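Local coordinates for protein putidaredoxin reductase (Pseudomonas putida, PDB 1Q1R) that probably passes electrons from NADH through its bound FAD to putidaredoxin, serving the cytochrome P450cam monooxygenase system, at residues R287-S290 against R295-R298; A305-R310 against D323-W328. All blocks are in the same frame, centred on the assembly; numbering follows the deposited sequence.

Following the chain from the N terminus, strand 286-290 comes first, and interaction 1 closes a short loop by pairing it with strand 295-298 across a four-residue turn. The chain then runs into helix 302-316, and interaction 2 closes a second loop where residues 323-328 come back past that helix. The two loops follow in series, neither enclosing nor crossing the other, yet they are joined: Ser290 OG of interaction 1 probably hydrogen-bonds to Glu324 OE1 of interaction 2, and Phe288 packs on Gln308. Together they set the hairpin, the FAD-touching helix and the approach to the antiparallel sheet of the C-terminal part side by side.

Interaction 1. Residues R287-S290 against R295-R298; sequences RFHS and RWVR
Arg287 reaches across to strand 295-298 and lays one face of its guanidinium over Arg298, with NH2 3.5 Å from CB of that residue. Its chain starts with CG anti to the backbone N (chi1 174°) and bends at chi3 (-65°), which brings the charged end back over the neighbouring strand. The two guanidinium planes stand almost perpendicular, and Arg287 NH2 is 4.2 Å from Arg298 NE. The Asn264 carbonyl accepts a hydrogen bond from NE of each arginine, which probably eases this meeting of like charges; Arg298 also forms a salt bridge with Glu300. Cutting Arg287 back to an alanine would probably uncover Arg298 CB and leave the Asn264 carbonyl with one of these two donors.

Farther along the same face, Trp296 spreads its indole over His289. The histidine CB sits 3.7 Å from the centroid of the six-membered ring, almost on its normal, while the imidazole turns its edge to the face of the five-membered ring in a T-shaped pair with planes at 72°. His289 NE2 is hydrogen-bonded to Asp294.

On the other face, Val297 sets CG2 over the Phe288 ring, 3.6 Å from CZ and displaced from the ring centre, a CH-pi contact. Phe288 also packs on Ile299 and on helix 302-316.

The backbones are bonded in pairs: Phe288 N to Val297 O and Val297 N to Phe288 O are both 2.8 Å, and nearer the turn Ser290 N to Arg295 O measures 2.7 Å, answered by Arg295 N to Ser290 O at 3.0 Å. This is an antiparallel beta hairpin, widened by strand 266-267 into a small three-stranded sheet of the glutathione reductase fold.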
loop_
_atom_site.group_PDB
_atom_site.type_symbol
_atom_site.label_atom_id
_atom_site.label_comp_id
_atom_site.label_asym_id
_atom_site.label_seq_id
_atom_site.Cartn_x
_atom_site.Cartn_y
_atom_site.Cartn_z
ATOM N N ARG A 287 3.772 -10.506 7.340
ATOM C CA ARG A 287 5.025 -10.032 7.908
ATOM C C ARG A 287 6.030 -11.120 7.550
ATOM O O ARG A 287 5.897 -12.265 7.975
ATOM C CB ARG A 287 4.938 -9.875 9.427
ATOM C CG ARG A 287 6.287 -9.518 10.061
ATOM C CD ARG A 287 6.110 -8.917 11.431
ATOM N NE ARG A 287 5.417 -7.636 11.351
ATOM C CZ ARG A 287 5.974 -6.509 10.926
ATOM N NH1 ARG A 287 7.244 -6.494 10.545
ATOM N NH2 ARG A 287 5.260 -5.393 10.880
ATOM N N PHE A 288 7.024 -10.763 6.748
ATOM C CA PHE A 288 8.021 -11.728 6.310
ATOM C C PHE A 288 9.435 -11.246 6.599
ATOM O O PHE A 288 9.657 -10.080 6.922
ATOM C CB PHE A 288 7.859 -11.976 4.811
ATOM C CG PHE A 288 8.172 -10.772 3.961
ATOM C CD1 PHE A 288 9.416 -10.642 3.350
ATOM C CD2 PHE A 288 7.228 -9.761 3.784
ATOM C CE1 PHE A 288 9.714 -9.519 2.572
ATOM C CE2 PHE A 288 7.519 -8.632 3.008
ATOM C CZ PHE A 288 8.762 -8.515 2.403
ATOM N N HIS A 289 10.394 -12.154 6.473
ATOM C CA HIS A 289 11.784 -11.804 6.716
ATOM C C HIS A 289 12.479 -11.394 5.424
ATOM O O HIS A 289 12.567 -12.172 4.477
ATOM C CB HIS A 289 12.524 -12.979 7.365
ATOM C CG HIS A 289 13.965 -12.694 7.657
ATOM N ND1 HIS A 289 14.964 -12.892 6.730
ATOM C CD2 HIS A 289 14.565 -12.174 8.754
ATOM C CE1 HIS A 289 16.119 -12.503 7.242
ATOM N NE2 HIS A 289 15.904 -12.064 8.468
ATOM N N SER A 290 12.945 -10.153 5.381
ATOM C CA SER A 290 13.652 -9.654 4.210
ATOM C C SER A 290 15.118 -10.026 4.367
ATOM O O SER A 290 15.779 -9.552 5.285
ATOM C CB SER A 290 13.535 -8.135 4.115
ATOM O OG SER A 290 14.405 -7.628 3.115
ATOM N N ARG A 295 15.828 -8.587 8.163
ATOM C CA ARG A 295 14.887 -8.215 9.214
ATOM C C ARG A 295 13.445 -8.479 8.795
ATOM O O ARG A 295 13.146 -8.620 7.607
ATOM C CB ARG A 295 15.057 -6.748 9.624
ATOM C CG ARG A 295 14.553 -5.707 8.641
ATOM C CD ARG A 295 14.410 -4.365 9.359
ATOM N NE ARG A 295 13.987 -3.279 8.478
ATOM C CZ ARG A 295 14.796 -2.624 7.650
ATOM N NH1 ARG A 295 16.085 -2.940 7.586
ATOM N NH2 ARG A 295 14.316 -1.655 6.881
ATOM N N TRP A 296 12.559 -8.564 9.783
ATOM C CA TRP A 296 11.149 -8.825 9.528
ATOM C C TRP A 296 10.409 -7.544 9.206
ATOM O O TRP A 296 10.490 -6.563 9.947
ATOM C CB TRP A 296 10.502 -9.502 10.738
ATOM C CG TRP A 296 11.111 -10.821 11.045
ATOM C CD1 TRP A 296 12.269 -11.051 11.732
ATOM C CD2 TRP A 296 10.636 -12.100 10.617
ATOM N NE1 TRP A 296 12.546 -12.395 11.755
ATOM C CE2 TRP A 296 11.560 -13.064 11.078
ATOM C CE3 TRP A 296 9.518 -12.528 9.887
ATOM C CZ2 TRP A 296 11.402 -14.434 10.832
ATOM C CZ3 TRP A 296 9.360 -13.892 9.642
ATOM C CH2 TRP A 296 10.299 -14.827 10.115
ATOM N N VAL A 297 9.687 -7.558 8.092
ATOM C CA VAL A 297 8.937 -6.384 7.662
ATOM C C VAL A 297 7.566 -6.789 7.140
ATOM O O VAL A 297 7.319 -7.961 6.873
ATOM C CB VAL A 297 9.670 -5.653 6.517
ATOM C CG1 VAL A 297 11.092 -5.308 6.933
ATOM C CG2 VAL A 297 9.685 -6.531 5.270
ATOM N N ARG A 298 6.674 -5.807 7.020
ATOM C CA ARG A 298 5.339 -6.023 6.466
ATOM C C ARG A 298 5.173 -4.874 5.474
ATOM O O ARG A 298 5.229 -3.705 5.852
ATOM C CB ARG A 298 4.242 -5.958 7.540
ATOM C CG ARG A 298 2.836 -6.242 6.960
ATOM C CD ARG A 298 1.775 -6.427 8.038
ATOM N NE ARG A 298 1.606 -5.220 8.838
ATOM C CZ ARG A 298 1.031 -4.108 8.397
ATOM N NH1 ARG A 298 0.560 -4.048 7.158
ATOM N NH2 ARG A 298 0.944 -3.052 9.191
#

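Interaction 2. Residues A305-R310 against D323-W328; sequences ALEQAR and DEAAPW
Glu307 OE2 takes the backbone N-H of Ala325 in a nearly straight bond of 2.9 Å (164° at the hydrogen), with the donor lying close to the line of the carboxylate's C-O bond. The glutamate gets there by stretching out from helix 302-316: CG is anti to the backbone N (chi1 173°) and the chain stays extended beyond it, carrying the carboxylate across a backbone separation of 8.1 Å from Glu307 CA to Ala325 CA. The methyl of Ala325 lies beside the same oxygen, Ala325 CB to Glu307 OE2 3.5 Å.

The second carboxylate oxygen is used too. A water donates to Glu307 OE1 at 3.2 Å and to Ala326 O at 2.9 Å, so the carboxylate is held at both oxygens, which should restrain its rotation about the CG-CD bond.

With just 97 Å² buried, this is a polar tether at the surface between a helix and an irregular segment. The helix belongs to the glutathione reductase fold and touches FAD through Ala305; the segment leads into strand 328-333, an outer strand of the antiparallel sheet in the C-terminal part.

Glu324 OE2 lies 6.4 Å from Glu307 OE2, too far for contact, and the Glu324 carboxylate is taken up by the hairpin: Gln291 NE2 bonds to OE2 and Leu292 N to OE1. One residue on from Ala325, Ala326 N donates to Thr391 OG1, and Trp328 makes a cation-pi contact with Lys387.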
loop_
_atom_site.group_PDB
_atom_site.type_symbol
_atom_site.label_atom_id
_atom_site.label_comp_id
_atom_site.label_asym_id
_atom_site.label_seq_id
_atom_site.Cartn_x
_atom_site.Cartn_y
_atom_site.Cartn_z
ATOM N N ALA A 305 2.527 -7.199 -3.269
ATOM C CA ALA A 305 1.458 -8.181 -3.416
ATOM C C ALA A 305 1.710 -9.067 -4.629
ATOM O O ALA A 305 1.518 -10.282 -4.571
ATOM C CB ALA A 305 0.105 -7.478 -3.554
ATOM N N LEU A 306 2.138 -8.460 -5.730
ATOM C CA LEU A 306 2.402 -9.217 -6.947
ATOM C C LEU A 306 3.540 -10.219 -6.729
ATOM O O LEU A 306 3.406 -11.403 -7.045
ATOM C CB LEU A 306 2.748 -8.265 -8.097
ATOM C CG LEU A 306 1.636 -7.291 -8.512
ATOM C CD1 LEU A 306 2.143 -6.325 -9.587
ATOM C CD2 LEU A 306 0.446 -8.080 -9.028
ATOM N N GLU A 307 4.650 -9.737 -6.179
ATOM C CA GLU A 307 5.808 -10.587 -5.923
ATOM C C GLU A 307 5.444 -11.756 -5.010
ATOM O O GLU A 307 5.704 -12.914 -5.341
ATOM C CB GLU A 307 6.941 -9.762 -5.303
ATOM C CG GLU A 307 8.138 -10.588 -4.838
ATOM C CD GLU A 307 9.291 -9.735 -4.337
ATOM O OE1 GLU A 307 9.037 -8.717 -3.661
ATOM O OE2 GLU A 307 10.456 -10.091 -4.605
ATOM N N GLN A 308 4.824 -11.455 -3.872
ATOM C CA GLN A 308 4.435 -12.499 -2.933
ATOM C C GLN A 308 3.410 -13.466 -3.521
ATOM O O GLN A 308 3.500 -14.676 -3.316
ATOM C CB GLN A 308 3.891 -11.880 -1.638
ATOM C CG GLN A 308 4.950 -11.148 -0.834
ATOM C CD GLN A 308 4.493 -10.766 0.568
ATOM O OE1 GLN A 308 5.225 -10.107 1.306
ATOM N NE2 GLN A 308 3.287 -11.182 0.942
ATOM N N ALA A 309 2.442 -12.936 -4.259
ATOM C CA ALA A 309 1.413 -13.778 -4.862
ATOM C C ALA A 309 2.010 -14.715 -5.911
ATOM O O ALA A 309 1.592 -15.866 -6.045
ATOM C CB ALA A 309 0.325 -12.905 -5.490
ATOM N N ARG A 310 2.987 -14.221 -6.660
ATOM C CA ARG A 310 3.625 -15.039 -7.680
ATOM C C ARG A 310 4.497 -16.127 -7.052
ATOM O O ARG A 310 4.600 -17.233 -7.583
ATOM C CB ARG A 310 4.436 -14.147 -8.626
ATOM C CG ARG A 310 3.536 -13.445 -9.634
ATOM C CD ARG A 310 4.117 -12.162 -10.203
ATOM N NE ARG A 310 3.132 -11.503 -11.061
ATOM C CZ ARG A 310 3.272 -10.288 -11.582
ATOM N NH1 ARG A 310 4.367 -9.579 -11.337
ATOM N NH2 ARG A 310 2.313 -9.780 -12.348
ATOM N N ASP A 323 13.813 -14.934 -7.357
ATOM C CA ASP A 323 14.696 -14.463 -6.302
ATOM C C ASP A 323 14.084 -13.205 -5.689
ATOM O O ASP A 323 13.393 -12.454 -6.376
ATOM C CB ASP A 323 16.067 -14.148 -6.905
ATOM C CG ASP A 323 16.153 -14.527 -8.382
ATOM O OD1 ASP A 323 16.052 -15.735 -8.700
ATOM O OD2 ASP A 323 16.311 -13.619 -9.228
ATOM N N GLU A 324 14.328 -12.980 -4.401
ATOM C CA GLU A 324 13.793 -11.800 -3.728
ATOM C C GLU A 324 14.244 -10.514 -4.414
ATOM O O GLU A 324 15.437 -10.298 -4.634
ATOM C CB GLU A 324 14.227 -11.774 -2.256
ATOM C CG GLU A 324 14.159 -10.388 -1.615
ATOM C CD GLU A 324 14.334 -10.418 -0.106
ATOM O OE1 GLU A 324 14.711 -9.375 0.472
ATOM O OE2 GLU A 324 14.081 -11.477 0.511
ATOM N N ALA A 325 13.280 -9.665 -4.753
ATOM C CA ALA A 325 13.572 -8.397 -5.407
ATOM C C ALA A 325 13.477 -7.261 -4.396
ATOM O O ALA A 325 12.788 -7.378 -3.383
ATOM C CB ALA A 325 12.590 -8.163 -6.552
ATOM N N ALA A 326 14.180 -6.167 -4.659
ATOM C CA ALA A 326 14.129 -5.024 -3.759
ATOM C C ALA A 326 12.685 -4.528 -3.727
ATOM O O ALA A 326 12.012 -4.508 -4.752
ATOM C CB ALA A 326 15.051 -3.915 -4.259
ATOM N N PRO A 327 12.187 -4.140 -2.548
ATOM C CA PRO A 327 10.806 -3.652 -2.485
ATOM C C PRO A 327 10.696 -2.256 -3.093
ATOM O O PRO A 327 11.629 -1.455 -3.004
ATOM C CB PRO A 327 10.510 -3.655 -0.990
ATOM C CG PRO A 327 11.850 -3.328 -0.390
ATOM C CD PRO A 327 12.787 -4.203 -1.203
ATOM N N TRP A 328 9.569 -1.972 -3.735
ATOM C CA TRP A 328 9.363 -0.657 -4.325
ATOM C C TRP A 328 7.886 -0.323 -4.435
ATOM O O TRP A 328 7.021 -1.194 -4.287
ATOM C CB TRP A 328 10.014 -0.555 -5.714
ATOM C CG TRP A 328 9.359 -1.365 -6.798
ATOM C CD1 TRP A 328 9.541 -2.691 -7.052
ATOM C CD2 TRP A 328 8.422 -0.891 -7.778
ATOM N NE1 TRP A 328 8.779 -3.075 -8.131
ATOM C CE2 TRP A 328 8.082 -1.990 -8.594
ATOM C CE3 TRP A 328 7.837 0.357 -8.043
ATOM C CZ2 TRP A 328 7.180 -1.883 -9.663
ATOM C CZ3 TRP A 328 6.942 0.467 -9.103
ATOM C CH2 TRP A 328 6.622 -0.651 -9.901
HETATM O O HOH W 1 9.513 -5.971 -5.232
#